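Local structure of acetaldehyde dehydrogenase (Acetylating) (Geobacillus thermoglucosidasius, 5J78) at residues V244-E250 / E276-D282; K265-T271 / L364-L368; G393-H399 / A415-N421. The protein probably catalyses the NAD- and coenzyme A-dependent conversion of acetaldehyde to acetyl-CoA and its reversal, as an acetylating aldehyde dehydrogenase. One frame throughout, in Å; residues are numbered along the deposited sequence.

In the fold
All three contacts reach one seven-stranded parallel sheet. Contact 1 pairs two inner strands, 244-248 and 276-282. Contact 3 pairs strand 395-399 with strand 415-420, the outermost in this chain, beyond which the second subunit continues the sheet. Contacts 1 and 3 adjoin, because strands 244-248 and 395-399 are neighbours. Contact 2 holds the loop after helix 254-265 against the start of strand 367-373. It meets contact 1 where Lys-265 bonds Glu-276 O. All three are mostly buried. Strand bonds and apolar faces dominate contacts 1 and 3, with a carboxylate ending one and an arginine opening the other. Contact 2 relies on a lysine and a water.

Contact 1. Residues V244-E250 / E276-D282; sequences VPVYIHE and EQALLVD
Tyr-247 and Leu-280 are paired residues of two inner strands, 244-248 and 276-282, in the seven-stranded parallel sheet of this aldehyde dehydrogenase. The backbone bonds link the strands in both directions. Val-246 N donates to Ala-278 O at 2.9 Å. Leu-280 N donates to Val-246 O at 2.7 Å. Ile-248 N reaches Leu-280 O at 2.8 Å and lies nearly in line with that carbonyl. Pro-245, Tyr-247, Ala-278 and Leu-280 share one face of the sheet, and helix 376-388 packs on it. Val-246, Ile-248, Leu-279 and Val-281 share the other. There Val-246 CB touches Leu-279 CD2. With CG1 anti to the backbone N (chi1 180°), CG2 of Val-246 is swung beside that N and touches Glu-276 CG at 3.5 Å. The carboxylate of Glu-276 is held elsewhere, by Ser-264 and Thr-424 N.

The C-terminal end of the pair is polar. The Tyr-247 hydroxyl donates to Asp-282 OD1 at 3.0 Å, from the syn side. Ring and carboxylate stand almost perpendicular, 81° apart, and OD1 lies at the ring edge. Glu-250 N donates to OD2 of Asp-282 on its anti side, at 2.8 Å. Both donors sit somewhat out of the carboxylate plane. A water also donates to Asp-282 OD2, at 2.6 Å, and weakly to Glu-250 OE2. Asp-282 is buried and has Glu-250 OE2 only 4.2 Å from its OD2. That second acid would probably raise its proton affinity, while the three donors would favour the charged form.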
loop_
_atom_site.group_PDB
_atom_site.type_symbol
_atom_site.label_atom_id
_atom_site.label_comp_id
_atom_site.label_asym_id
_atom_site.label_seq_id
_atom_site.Cartn_x
_atom_site.Cartn_y
_atom_site.Cartn_z
ATOM N N VAL A 244 -3.721 28.196 20.154
ATOM C CA VAL A 244 -2.900 29.310 20.619
ATOM C C VAL A 244 -3.198 29.761 22.048
ATOM O O VAL A 244 -4.304 30.219 22.336
ATOM C CB VAL A 244 -3.071 30.511 19.707
ATOM C CG1 VAL A 244 -2.255 31.711 20.220
ATOM C CG2 VAL A 244 -2.678 30.143 18.280
ATOM N N PRO A 245 -2.198 29.643 22.941
ATOM C CA PRO A 245 -2.337 30.169 24.298
ATOM C C PRO A 245 -1.845 31.597 24.364
ATOM O O PRO A 245 -0.841 31.907 23.720
ATOM C CB PRO A 245 -1.457 29.231 25.118
ATOM C CG PRO A 245 -0.328 28.892 24.165
ATOM C CD PRO A 245 -0.973 28.824 22.796
ATOM N N VAL A 246 -2.536 32.450 25.119
ATOM C CA VAL A 246 -2.135 33.843 25.257
ATOM C C VAL A 246 -2.041 34.209 26.732
ATOM O O VAL A 246 -2.983 34.008 27.507
ATOM C CB VAL A 246 -3.110 34.798 24.523
ATOM C CG1 VAL A 246 -2.673 36.257 24.680
ATOM C CG2 VAL A 246 -3.164 34.450 23.071
ATOM N N TYR A 247 -0.878 34.740 27.102
ATOM C CA TYR A 247 -0.565 35.129 28.490
ATOM C C TYR A 247 -0.842 36.609 28.696
ATOM O O TYR A 247 -0.297 37.440 27.969
ATOM C CB TYR A 247 0.904 34.814 28.795
ATOM C CG TYR A 247 1.421 35.186 30.170
ATOM C CD1 TYR A 247 0.634 35.033 31.312
ATOM C CD2 TYR A 247 2.725 35.662 30.333
ATOM C CE1 TYR A 247 1.128 35.370 32.578
ATOM C CE2 TYR A 247 3.222 35.996 31.589
ATOM C CZ TYR A 247 2.419 35.843 32.707
ATOM O OH TYR A 247 2.915 36.171 33.949
ATOM N N ILE A 248 -1.701 36.944 29.662
ATOM C CA ILE A 248 -1.864 38.342 30.069
ATOM C C ILE A 248 -1.131 38.506 31.395
ATOM O O ILE A 248 -1.566 38.013 32.432
ATOM C CB ILE A 248 -3.344 38.786 30.213
ATOM C CG1 ILE A 248 -4.144 38.436 28.954
ATOM C CG2 ILE A 248 -3.416 40.310 30.471
ATOM C CD1 ILE A 248 -5.653 38.711 29.051
ATOM N N HIS A 249 0.005 39.184 31.327
ATOM C CA HIS A 249 0.851 39.431 32.490
ATOM C C HIS A 249 0.320 40.646 33.262
ATOM O O HIS A 249 -0.296 41.535 32.667
ATOM C CB HIS A 249 2.287 39.658 32.018
ATOM C CG HIS A 249 3.236 40.074 33.093
ATOM N ND1 HIS A 249 3.770 41.345 33.154
ATOM C CD2 HIS A 249 3.778 39.385 34.124
ATOM C CE1 HIS A 249 4.582 41.425 34.192
ATOM N NE2 HIS A 249 4.613 40.248 34.790
ATOM N N GLU A 250 0.568 40.689 34.572
ATOM C CA GLU A 250 0.045 41.762 35.430
ATOM C C GLU A 250 0.427 43.154 34.933
ATOM O O GLU A 250 -0.238 44.140 35.254
ATOM C CB GLU A 250 0.531 41.568 36.867
ATOM C CG GLU A 250 1.923 42.107 37.145
ATOM C CD GLU A 250 2.491 41.633 38.483
ATOM O OE1 GLU A 250 3.508 42.206 38.931
ATOM O OE2 GLU A 250 1.930 40.690 39.085
ATOM N N GLU A 276 -6.838 33.039 19.101
ATOM C CA GLU A 276 -6.658 32.684 20.507
ATOM C C GLU A 276 -7.567 31.517 20.878
ATOM O O GLU A 276 -8.675 31.434 20.367
ATOM C CB GLU A 276 -6.946 33.891 21.387
ATOM C CG GLU A 276 -6.007 35.048 21.161
ATOM C CD GLU A 276 -6.409 36.000 20.037
ATOM O OE1 GLU A 276 -7.251 35.651 19.180
ATOM O OE2 GLU A 276 -5.843 37.118 20.010
ATOM N N GLN A 277 -7.092 30.603 21.725
ATOM C CA GLN A 277 -7.917 29.487 22.215
ATOM C C GLN A 277 -7.999 29.416 23.745
ATOM O O GLN A 277 -8.971 28.893 24.300
ATOM C CB GLN A 277 -7.391 28.165 21.682
ATOM C CG GLN A 277 -7.386 28.092 20.172
ATOM C CD GLN A 277 -8.778 28.151 19.566
ATOM O OE1 GLN A 277 -9.773 27.865 20.236
ATOM N NE2 GLN A 277 -8.852 28.498 18.280
ATOM N N ALA A 278 -7.000 29.961 24.424
ATOM C CA ALA A 278 -6.964 29.927 25.879
ATOM C C ALA A 278 -6.232 31.153 26.367
ATOM O O ALA A 278 -5.218 31.540 25.795
ATOM C CB ALA A 278 -6.291 28.654 26.388
ATOM N N LEU A 279 -6.777 31.795 27.395
ATOM C CA LEU A 279 -6.085 32.896 28.041
ATOM C C LEU A 279 -5.484 32.379 29.331
ATOM O O LEU A 279 -6.114 31.604 30.045
ATOM C CB LEU A 279 -7.017 34.067 28.330
ATOM C CG LEU A 279 -7.736 34.704 27.150
ATOM C CD1 LEU A 279 -8.553 35.885 27.677
ATOM C CD2 LEU A 279 -6.757 35.150 26.083
ATOM N N LEU A 280 -4.257 32.805 29.604
ATOM C CA LEU A 280 -3.564 32.501 30.854
ATOM C C LEU A 280 -3.398 33.836 31.569
ATOM O O LEU A 280 -2.772 34.746 31.022
ATOM C CB LEU A 280 -2.210 31.833 30.589
ATOM C CG LEU A 280 -2.153 30.879 29.394
ATOM C CD1 LEU A 280 -0.722 30.431 29.204
ATOM C CD2 LEU A 280 -3.068 29.673 29.572
ATOM N N VAL A 281 -3.979 33.978 32.761
ATOM C CA VAL A 281 -4.069 35.297 33.394
ATOM C C VAL A 281 -3.489 35.321 34.807
ATOM O O VAL A 281 -3.776 34.448 35.639
ATOM C CB VAL A 281 -5.541 35.780 33.419
ATOM C CG1 VAL A 281 -5.657 37.176 34.009
ATOM C CG2 VAL A 281 -6.099 35.771 32.011
ATOM N N ASP A 282 -2.649 36.324 35.056
ATOM C CA ASP A 282 -2.028 36.502 36.365
ATOM C C ASP A 282 -3.150 36.714 37.379
ATOM O O ASP A 282 -4.066 37.490 37.137
ATOM C CB ASP A 282 -1.055 37.698 36.370
ATOM C CG ASP A 282 0.376 37.317 36.013
ATOM O OD1 ASP A 282 0.708 36.111 35.978
ATOM O OD2 ASP A 282 1.173 38.253 35.788
HETATM O O HOH W 1 -5.732 28.415 17.477
HETATM O O HOH W 2 3.272 38.031 37.389
#

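Contact 2. Residues K265-T271 / L364-L368; sequences KTFDYGT and LSPIL
Lys-265 of helix 254-265 points its side chain at residues 364-368. Its CB starts toward them. CG lies anti to the backbone N (chi1 174°), and a bend at chi2 of 53° turns the rest of the chain along Ser-365 and Pro-366. CD comes 3.9 Å from Ser-365 O. CE packs against Leu-368 CD1 at 3.9 Å and passes near Pro-366 CA. At the tip, Lys-265 NZ donates to Ser-365 O at 2.8 Å, nearly in line with the carbonyl. NZ also bonds Glu-276 O on the neighbouring strand, and it donates to a water. That water donates in turn to Gly-270 O at 2.6 Å, and so ties the lysine back to its own loop. The loop runs on toward Cys-273, found here as 3-sulfinoalanine and probably the family's catalytic cysteine.

Pro-366 is the centre of an inverse gamma turn that leads into strand 367-373. Ile-367 N closes the turn onto Ser-365 O at 2.6 Å, so this one oxygen serves both the turn and the lysine. The Pro-366 ring lies against the loop, with CG 4.0 Å from Tyr-269 CB. Tyr-269 O receives a CA-H...O contact from Ser-365 CA at 3.3 Å. Gly-270 has a positive phi, and a CB on it would clash with Ser-365 C. Leu-364 brings CD2 up to Thr-271 O. On the far side of the loop, Thr-271 OG1 donates to Asp-268 OD2, which also forms salt bridges with Lys-92 and Lys-95 of helix 89-107.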
loop_
_atom_site.group_PDB
_atom_site.type_symbol
_atom_site.label_atom_id
_atom_site.label_comp_id
_atom_site.label_asym_id
_atom_site.label_seq_id
_atom_site.Cartn_x
_atom_site.Cartn_y
_atom_site.Cartn_z
ATOM N N LYS A 265 -10.166 37.043 18.261
ATOM C CA LYS A 265 -10.860 35.779 18.532
ATOM C C LYS A 265 -12.175 35.657 17.775
ATOM O O LYS A 265 -12.509 34.586 17.262
ATOM C CB LYS A 265 -11.107 35.628 20.037
ATOM C CG LYS A 265 -11.943 34.427 20.448
ATOM C CD LYS A 265 -11.396 33.131 19.879
ATOM C CE LYS A 265 -11.871 31.970 20.664
ATOM N NZ LYS A 265 -11.377 30.690 20.065
ATOM N N THR A 266 -12.919 36.755 17.695
ATOM C CA THR A 266 -14.235 36.708 17.075
ATOM C C THR A 266 -14.165 36.992 15.575
ATOM O O THR A 266 -15.180 36.967 14.892
ATOM C CB THR A 266 -15.210 37.706 17.755
ATOM O OG1 THR A 266 -14.772 39.056 17.535
ATOM C CG2 THR A 266 -15.283 37.421 19.256
ATOM N N PHE A 267 -12.967 37.250 15.059
ATOM C CA PHE A 267 -12.831 37.541 13.638
ATOM C C PHE A 267 -13.239 36.315 12.819
ATOM O O PHE A 267 -12.737 35.210 13.020
ATOM C CB PHE A 267 -11.403 37.975 13.300
ATOM C CG PHE A 267 -11.203 38.337 11.846
ATOM C CD1 PHE A 267 -11.495 39.617 11.387
ATOM C CD2 PHE A 267 -10.689 37.411 10.949
ATOM C CE1 PHE A 267 -11.299 39.970 10.044
ATOM C CE2 PHE A 267 -10.491 37.748 9.598
ATOM C CZ PHE A 267 -10.805 39.035 9.147
ATOM N N ASP A 268 -14.176 36.538 11.909
ATOM C CA ASP A 268 -14.822 35.474 11.153
ATOM C C ASP A 268 -15.355 34.359 12.048
ATOM O O ASP A 268 -15.334 33.183 11.675
ATOM C CB ASP A 268 -13.851 34.903 10.124
ATOM C CG ASP A 268 -14.567 34.260 8.954
ATOM O OD1 ASP A 268 -15.680 34.731 8.624
ATOM O OD2 ASP A 268 -14.020 33.303 8.356
ATOM N N TYR A 269 -15.852 34.740 13.223
ATOM C CA TYR A 269 -16.259 33.780 14.248
ATOM C C TYR A 269 -15.199 32.690 14.553
ATOM O O TYR A 269 -15.546 31.547 14.811
ATOM C CB TYR A 269 -17.592 33.122 13.850
ATOM C CG TYR A 269 -18.753 34.092 13.758
ATOM C CD1 TYR A 269 -18.822 35.211 14.589
ATOM C CD2 TYR A 269 -19.781 33.888 12.847
ATOM C CE1 TYR A 269 -19.862 36.089 14.506
ATOM C CE2 TYR A 269 -20.845 34.763 12.766
ATOM C CZ TYR A 269 -20.871 35.856 13.602
ATOM O OH TYR A 269 -21.900 36.733 13.518
ATOM N N GLY A 270 -13.919 33.057 14.551
ATOM C CA GLY A 270 -12.864 32.218 15.113
ATOM C C GLY A 270 -12.314 31.106 14.218
ATOM O O GLY A 270 -11.738 30.116 14.710
ATOM N N THR A 271 -12.458 31.281 12.906
ATOM C CA THR A 271 -12.063 30.267 11.925
ATOM C C THR A 271 -10.558 30.191 11.602
ATOM O O THR A 271 -10.128 29.246 10.959
ATOM C CB THR A 271 -12.778 30.497 10.592
ATOM O OG1 THR A 271 -12.552 31.844 10.161
ATOM C CG2 THR A 271 -14.279 30.217 10.726
ATOM N N LEU A 364 -11.830 26.629 17.106
ATOM C CA LEU A 364 -12.158 27.250 15.819
ATOM C C LEU A 364 -13.547 27.895 15.860
ATOM O O LEU A 364 -14.361 27.736 14.955
ATOM C CB LEU A 364 -12.079 26.224 14.683
ATOM C CG LEU A 364 -10.665 25.844 14.192
ATOM C CD1 LEU A 364 -10.729 24.730 13.154
ATOM C CD2 LEU A 364 -9.924 27.037 13.619
ATOM N N SER A 365 -13.807 28.619 16.937
ATOM C CA SER A 365 -15.110 29.246 17.147
ATOM C C SER A 365 -14.977 30.229 18.310
ATOM O O SER A 365 -13.944 30.245 19.000
ATOM C CB SER A 365 -16.189 28.192 17.427
ATOM O OG SER A 365 -15.892 27.482 18.618
ATOM N N PRO A 366 -15.998 31.064 18.527
ATOM C CA PRO A 366 -15.860 32.120 19.532
ATOM C C PRO A 366 -16.063 31.573 20.949
ATOM O O PRO A 366 -16.934 32.015 21.705
ATOM C CB PRO A 366 -16.942 33.131 19.130
ATOM C CG PRO A 366 -17.449 32.691 17.813
ATOM C CD PRO A 366 -17.220 31.234 17.731
ATOM N N ILE A 367 -15.232 30.591 21.284
ATOM C CA ILE A 367 -15.128 30.027 22.622
ATOM C C ILE A 367 -13.679 30.113 23.060
ATOM O O ILE A 367 -12.766 29.759 22.312
ATOM C CB ILE A 367 -15.581 28.560 22.686
ATOM C CG1 ILE A 367 -16.983 28.424 22.110
ATOM C CG2 ILE A 367 -15.514 28.054 24.119
ATOM C CD1 ILE A 367 -17.503 26.985 21.991
ATOM N N LEU A 368 -13.489 30.533 24.298
ATOM C CA LEU A 368 -12.186 30.819 24.847
ATOM C C LEU A 368 -12.085 30.182 26.225
ATOM O O LEU A 368 -12.974 30.381 27.053
ATOM C CB LEU A 368 -12.002 32.339 24.914
ATOM C CG LEU A 368 -10.614 32.937 24.994
ATOM C CD1 LEU A 368 -9.692 32.413 23.886
ATOM C CD2 LEU A 368 -10.733 34.445 24.912
HETATM O O HOH W 3 -10.934 30.186 17.218
#

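Contact 3. Residues G393-H399 / A415-N421; sequences GHTVGIH and AGRIVVN. With ACT (acetate ion), chain E.
Arg-417 grips His-394 O with three nitrogens at the tight end of this contact. Its backbone N lies nearly in line with the carbonyl, at 3.2 Å from His-394 O. NE comes in from above the carbonyl plane at 3.0 Å from that oxygen, and NH2 of Arg-417 reaches the same atom at 2.9 Å. The oxygen sits close to the guanidinium plane, at the edge formed by NE and NH2. Bends at chi2 (127°) and chi3 (-60°) curl the chain back toward His-394. NH2 also bonds Gly-442 O, and NH1 bonds Asn-454. With alanine in place of Arg-417, the carbonyl of His-394 would probably lose both side-chain donors, and Gly-442 O its guanidinium partner.

Strands 395-399 and 417-420 run parallel, as the two strands of a beta-alpha-beta unit whose helix is 403-410. Val-396 N donates to Arg-417 O, and Val-419 N to Val-396 O at 2.9 Å. Ile-398 N continues the pattern to Val-419 O. Val-396 CG2 lies 3.8 Å from Ile-418 CG2, the two side chains pointing the same way, and Val-396 CG1 touches Ala-415 CB at 4.0 Å. Residues 417-420 also pair with a strand of the second subunit.

The side chains at the other end are looser, though Asn-421 N still bonds Ile-398 O. Asn-421 is partly exposed, and its OD1 comes 3.2 Å from His-399 CA. A water at 2.9 Å from His-399 ND1 bonds Asn-421 OD1 weakly. The amide ND2 turns to Ala-400 O. Back at the tight end, His-394 NE2 makes a weak, bent bond to an acetate oxygen.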
loop_
_atom_site.group_PDB
_atom_site.type_symbol
_atom_site.label_atom_id
_atom_site.label_comp_id
_atom_site.label_asym_id
_atom_site.label_seq_id
_atom_site.Cartn_x
_atom_site.Cartn_y
_atom_site.Cartn_z
ATOM N N GLY A 393 4.463 24.449 17.167
ATOM C CA GLY A 393 5.107 25.119 16.057
ATOM C C GLY A 393 4.294 26.261 15.486
ATOM O O GLY A 393 4.792 26.972 14.628
ATOM N N HIS A 394 3.059 26.466 15.950
ATOM C CA HIS A 394 2.193 27.429 15.262
ATOM C C HIS A 394 2.360 28.845 15.806
ATOM O O HIS A 394 3.248 29.573 15.344
ATOM C CB HIS A 394 0.744 26.962 15.323
ATOM C CG HIS A 394 -0.114 27.566 14.264
ATOM N ND1 HIS A 394 -0.375 28.916 14.203
ATOM C CD2 HIS A 394 -0.741 27.011 13.200
ATOM C CE1 HIS A 394 -1.156 29.167 13.171
ATOM N NE2 HIS A 394 -1.391 28.028 12.541
ATOM N N THR A 395 1.540 29.227 16.793
ATOM C CA THR A 395 1.519 30.599 17.301
ATOM C C THR A 395 1.275 30.647 18.802
ATOM O O THR A 395 0.535 29.829 19.337
ATOM C CB THR A 395 0.433 31.413 16.599
ATOM O OG1 THR A 395 0.604 31.301 15.190
ATOM C CG2 THR A 395 0.496 32.886 16.971
ATOM N N VAL A 396 1.945 31.581 19.474
ATOM C CA VAL A 396 1.598 31.964 20.843
ATOM C C VAL A 396 1.462 33.480 20.949
ATOM O O VAL A 396 1.908 34.224 20.064
ATOM C CB VAL A 396 2.656 31.498 21.887
ATOM C CG1 VAL A 396 2.698 29.986 21.994
ATOM C CG2 VAL A 396 4.013 32.040 21.550
ATOM N N GLY A 397 0.848 33.934 22.040
ATOM C CA GLY A 397 0.743 35.352 22.330
ATOM C C GLY A 397 1.072 35.706 23.773
ATOM O O GLY A 397 0.978 34.872 24.685
ATOM N N ILE A 398 1.465 36.959 23.971
ATOM C CA ILE A 398 1.613 37.513 25.315
ATOM C C ILE A 398 1.269 39.000 25.300
ATOM O O ILE A 398 1.632 39.711 24.358
ATOM C CB ILE A 398 3.057 37.313 25.872
ATOM C CG1 ILE A 398 3.238 38.080 27.185
ATOM C CG2 ILE A 398 4.110 37.766 24.845
ATOM C CD1 ILE A 398 4.536 37.762 27.928
ATOM N N HIS A 399 0.561 39.452 26.342
ATOM C CA HIS A 399 0.299 40.878 26.560
ATOM C C HIS A 399 1.009 41.366 27.807
ATOM O O HIS A 399 0.776 40.852 28.902
ATOM C CB HIS A 399 -1.198 41.139 26.672
ATOM C CG HIS A 399 -1.928 40.899 25.394
ATOM N ND1 HIS A 399 -2.077 41.873 24.428
ATOM C CD2 HIS A 399 -2.510 39.785 24.901
ATOM C CE1 HIS A 399 -2.746 41.371 23.404
ATOM N NE2 HIS A 399 -3.017 40.105 23.665
ATOM N N ALA A 415 6.913 27.915 18.826
ATOM C CA ALA A 415 5.958 28.491 17.902
ATOM C C ALA A 415 6.724 29.342 16.906
ATOM O O ALA A 415 7.631 30.076 17.288
ATOM C CB ALA A 415 4.888 29.342 18.668
ATOM N N GLY A 416 6.375 29.243 15.627
ATOM C CA GLY A 416 7.028 30.053 14.621
ATOM C C GLY A 416 6.665 31.533 14.667
ATOM O O GLY A 416 7.439 32.396 14.215
ATOM N N ARG A 417 5.472 31.817 15.183
ATOM C CA ARG A 417 4.976 33.185 15.351
ATOM C C ARG A 417 4.745 33.439 16.836
ATOM O O ARG A 417 3.867 32.828 17.415
ATOM C CB ARG A 417 3.659 33.402 14.587
ATOM C CG ARG A 417 3.786 33.493 13.044
ATOM C CD ARG A 417 2.856 32.529 12.374
ATOM N NE ARG A 417 3.191 31.173 12.795
ATOM C CZ ARG A 417 3.989 30.345 12.126
ATOM N NH1 ARG A 417 4.495 30.680 10.934
ATOM N NH2 ARG A 417 4.249 29.155 12.632
ATOM N N ILE A 418 5.523 34.343 17.431
ATOM C CA ILE A 418 5.441 34.641 18.854
ATOM C C ILE A 418 4.986 36.103 18.959
ATOM O O ILE A 418 5.773 37.041 18.807
ATOM C CB ILE A 418 6.777 34.380 19.573
ATOM C CG1 ILE A 418 7.148 32.890 19.478
ATOM C CG2 ILE A 418 6.677 34.736 21.059
ATOM C CD1 ILE A 418 8.580 32.547 19.911
ATOM N N VAL A 419 3.683 36.276 19.158
ATOM C CA VAL A 419 3.038 37.581 18.957
ATOM C C VAL A 419 2.991 38.365 20.271
ATOM O O VAL A 419 2.493 37.865 21.271
ATOM C CB VAL A 419 1.592 37.411 18.388
ATOM C CG1 VAL A 419 0.907 38.750 18.198
ATOM C CG2 VAL A 419 1.628 36.672 17.053
ATOM N N VAL A 420 3.516 39.587 20.259
ATOM C CA VAL A 420 3.536 40.435 21.449
ATOM C C VAL A 420 2.606 41.638 21.263
ATOM O O VAL A 420 2.728 42.413 20.294
ATOM C CB VAL A 420 4.969 40.944 21.774
ATOM C CG1 VAL A 420 4.980 41.716 23.090
ATOM C CG2 VAL A 420 5.932 39.768 21.858
ATOM N N ASN A 421 1.682 41.778 22.203
ATOM C CA ASN A 421 0.781 42.935 22.252
ATOM C C ASN A 421 0.069 43.165 20.934
ATOM O O ASN A 421 0.120 44.260 20.362
ATOM C CB ASN A 421 1.553 44.193 22.658
ATOM C CG ASN A 421 2.025 44.143 24.113
ATOM O OD1 ASN A 421 1.453 43.430 24.937
ATOM N ND2 ASN A 421 3.075 44.900 24.429
HETATM C C ACT E . -3.436 30.375 9.703
HETATM O O ACT E . -2.795 29.315 9.818
HETATM O OXT ACT E . -3.685 30.977 10.777
HETATM C CH3 ACT E . -3.869 30.883 8.359
HETATM O O HOH W 4 -1.442 44.653 25.047
#